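Local structure of OBG-type G domain-containing protein (2E87) at residues Asp255-Cys260 and Ile287-Val292. The protein binds GDP in an Obg-type G domain joined to a long helical bundle and is probably a NOG1-like GTP-binding protein, its cellular role unknown. Residues are numbered along the deposited sequence; the frame is centred on the assembly and turned at random.
Sequences DPSEHC and INKIDV. With GDP (guanosine-5'-diphosphate), chain F.
A salt bridge between K289 and D255 joins two loops beside the guanine pocket of a P-loop G domain, where 287-292 carries the NKxD motif. K289 NZ lies 2.8 Å from D255 OD2, which it meets from above the carboxylate plane, 67° out of it. D255 OD2 also accepts a 2.9 Å bond from the backbone N of C260, nearly along its C-O axis. The other oxygen, D255 OD1, closes an Asx turn with S257 N and takes a 2.7 Å bond from S257 OG, so both ends of the carboxylate are held and its rotation is fixed. Bent at chi2 and chi4, the lysine's aliphatic chain lies over one face of the purine, K289 CE 3.7 Å from GDP C4. D291 reads the base: D291 OD1 accepts a nearly straight 2.7 Å bond (173°) from GDP N1, and OD2 a longer, more bent one from GDP N2. N288 ND2 lies 3.3 Å from GDP N7, while the amide's hydrogen bonds go to A317 N and V178 O, tying the motif to the neighbouring base-binding loop and the P-loop. Farther out, V292 CG1 approaches the edge of the H259 ring. The two loops follow the adjacent parallel strands 249-254 and 283-287, and P256 packs against helix 295-307.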
loop_
_atom_site.group_PDB
_atom_site.type_symbol
_atom_site.label_atom_id
_atom_site.label_comp_id
_atom_site.label_asym_id
_atom_site.label_seq_id
_atom_site.Cartn_x
_atom_site.Cartn_y
_atom_site.Cartn_z
ATOM N N ASP A 255 -9.775 -31.149 2.171
ATOM C CA ASP A 255 -11.132 -31.648 2.409
ATOM C C ASP A 255 -11.175 -33.073 1.855
ATOM O O ASP A 255 -11.505 -33.291 0.692
ATOM C CB ASP A 255 -12.183 -30.780 1.697
ATOM C CG ASP A 255 -13.584 -31.403 1.743
ATOM O OD1 ASP A 255 -13.775 -32.378 2.506
ATOM O OD2 ASP A 255 -14.494 -30.922 1.025
ATOM N N PRO A 256 -10.841 -34.061 2.687
ATOM C CA PRO A 256 -10.832 -35.470 2.267
ATOM C C PRO A 256 -12.156 -36.013 1.733
ATOM O O PRO A 256 -12.174 -37.013 1.032
ATOM C CB PRO A 256 -10.384 -36.207 3.528
ATOM C CG PRO A 256 -9.601 -35.188 4.269
ATOM C CD PRO A 256 -10.416 -33.939 4.089
ATOM N N SER A 257 -13.257 -35.355 2.073
ATOM C CA SER A 257 -14.582 -35.780 1.635
ATOM C C SER A 257 -14.819 -35.434 0.157
ATOM O O SER A 257 -15.648 -36.049 -0.522
ATOM C CB SER A 257 -15.645 -35.077 2.474
ATOM O OG SER A 257 -15.949 -33.802 1.914
ATOM N N GLU A 258 -14.093 -34.429 -0.316
ATOM C CA GLU A 258 -14.191 -33.943 -1.680
ATOM C C GLU A 258 -15.531 -33.256 -1.908
ATOM O O GLU A 258 -15.894 -32.956 -3.042
ATOM C CB GLU A 258 -13.954 -35.079 -2.691
ATOM C CG GLU A 258 -12.546 -35.683 -2.587
ATOM C CD GLU A 258 -12.280 -36.836 -3.557
ATOM O OE1 GLU A 258 -13.205 -37.256 -4.266
ATOM O OE2 GLU A 258 -11.135 -37.327 -3.606
ATOM N N HIS A 259 -16.264 -32.981 -0.832
ATOM C CA HIS A 259 -17.550 -32.300 -0.987
ATOM C C HIS A 259 -17.318 -30.878 -1.474
ATOM O O HIS A 259 -18.220 -30.247 -2.019
ATOM C CB HIS A 259 -18.329 -32.295 0.324
ATOM C CG HIS A 259 -18.739 -33.663 0.778
ATOM N ND1 HIS A 259 -19.220 -33.916 2.044
ATOM C CD2 HIS A 259 -18.715 -34.856 0.139
ATOM C CE1 HIS A 259 -19.468 -35.208 2.166
ATOM N NE2 HIS A 259 -19.169 -35.800 1.026
ATOM N N CYS A 260 -16.104 -30.373 -1.277
ATOM C CA CYS A 260 -15.756 -29.038 -1.755
ATOM C C CYS A 260 -15.863 -28.996 -3.291
ATOM O O CYS A 260 -15.991 -27.923 -3.885
ATOM C CB CYS A 260 -14.333 -28.688 -1.334
ATOM S SG CYS A 260 -13.108 -29.906 -1.898
ATOM N N ILE A 287 -6.688 -31.195 8.270
ATOM C CA ILE A 287 -7.552 -32.087 7.491
ATOM C C ILE A 287 -8.973 -31.846 8.017
ATOM O O ILE A 287 -9.347 -32.342 9.085
ATOM C CB ILE A 287 -7.143 -33.556 7.696
ATOM C CG1 ILE A 287 -5.686 -33.730 7.285
ATOM C CG2 ILE A 287 -8.025 -34.469 6.883
ATOM C CD1 ILE A 287 -5.217 -35.171 7.252
ATOM N N ASN A 288 -9.750 -31.071 7.264
ATOM C CA ASN A 288 -11.107 -30.689 7.655
ATOM C C ASN A 288 -12.192 -31.669 7.251
ATOM O O ASN A 288 -11.915 -32.684 6.626
ATOM C CB ASN A 288 -11.419 -29.306 7.078
ATOM C CG ASN A 288 -12.571 -28.609 7.793
ATOM O OD1 ASN A 288 -12.696 -28.669 9.021
ATOM N ND2 ASN A 288 -13.400 -27.918 7.025
ATOM N N LYS A 289 -13.435 -31.351 7.607
ATOM C CA LYS A 289 -14.575 -32.219 7.301
ATOM C C LYS A 289 -14.416 -33.656 7.845
ATOM O O LYS A 289 -14.887 -34.603 7.220
ATOM C CB LYS A 289 -14.816 -32.300 5.780
ATOM C CG LYS A 289 -15.692 -31.211 5.175
ATOM C CD LYS A 289 -14.886 -30.011 4.743
ATOM C CE LYS A 289 -15.774 -28.990 4.035
ATOM N NZ LYS A 289 -16.222 -29.443 2.689
ATOM N N ILE A 290 -13.761 -33.834 8.987
ATOM C CA ILE A 290 -13.608 -35.185 9.522
ATOM C C ILE A 290 -14.953 -35.777 9.962
ATOM O O ILE A 290 -15.088 -36.994 10.091
ATOM C CB ILE A 290 -12.650 -35.231 10.729
ATOM C CG1 ILE A 290 -13.163 -34.317 11.844
ATOM C CG2 ILE A 290 -11.258 -34.848 10.296
ATOM C CD1 ILE A 290 -12.285 -34.322 13.071
ATOM N N ASP A 291 -15.941 -34.912 10.185
ATOM C CA ASP A 291 -17.272 -35.336 10.618
ATOM C C ASP A 291 -18.098 -35.988 9.505
ATOM O O ASP A 291 -19.110 -36.639 9.771
ATOM C CB ASP A 291 -18.047 -34.135 11.178
ATOM C CG ASP A 291 -18.256 -33.039 10.140
ATOM O OD1 ASP A 291 -17.248 -32.528 9.613
ATOM O OD2 ASP A 291 -19.419 -32.687 9.849
ATOM N N VAL A 292 -17.665 -35.812 8.261
ATOM C CA VAL A 292 -18.386 -36.367 7.120
ATOM C C VAL A 292 -17.434 -37.063 6.146
ATOM O O VAL A 292 -17.860 -37.644 5.151
ATOM C CB VAL A 292 -19.171 -35.247 6.379
ATOM C CG1 VAL A 292 -20.008 -35.832 5.269
ATOM C CG2 VAL A 292 -20.076 -34.514 7.356
HETATM P PB GDP F . -14.066 -21.637 1.897
HETATM O O1B GDP F . -14.664 -21.386 0.525
HETATM O O2B GDP F . -12.721 -22.534 1.812
HETATM O O3B GDP F . -14.092 -20.487 2.908
HETATM O O3A GDP F . -15.102 -22.674 2.523
HETATM P PA GDP F . -16.254 -22.428 3.632
HETATM O O1A GDP F . -15.676 -21.955 4.920
HETATM O O2A GDP F . -17.315 -21.351 3.051
HETATM O "O5'" GDP F . -16.959 -23.854 3.865
HETATM C "C5'" GDP F . -17.548 -24.282 2.622
HETATM C "C4'" GDP F . -18.751 -25.201 2.905
HETATM O "O4'" GDP F . -18.313 -26.349 3.726
HETATM C "C3'" GDP F . -19.866 -24.565 3.737
HETATM O "O3'" GDP F . -21.275 -24.627 3.498
HETATM C "C2'" GDP F . -19.402 -24.834 5.182
HETATM O "O2'" GDP F . -20.576 -24.848 6.018
HETATM C "C1'" GDP F . -19.019 -26.291 5.026
HETATM N N9 GDP F . -18.109 -26.759 6.081
HETATM C C8 GDP F . -17.073 -26.071 6.658
HETATM N N7 GDP F . -16.487 -26.811 7.563
HETATM C C5 GDP F . -17.102 -28.017 7.622
HETATM C C6 GDP F . -16.918 -29.214 8.401
HETATM O O6 GDP F . -16.029 -29.286 9.245
HETATM N N1 GDP F . -17.763 -30.276 8.174
HETATM C C2 GDP F . -18.771 -30.195 7.218
HETATM N N2 GDP F . -19.597 -31.267 7.015
HETATM N N3 GDP F . -18.952 -29.096 6.500
HETATM C C4 GDP F . -18.152 -27.998 6.665
#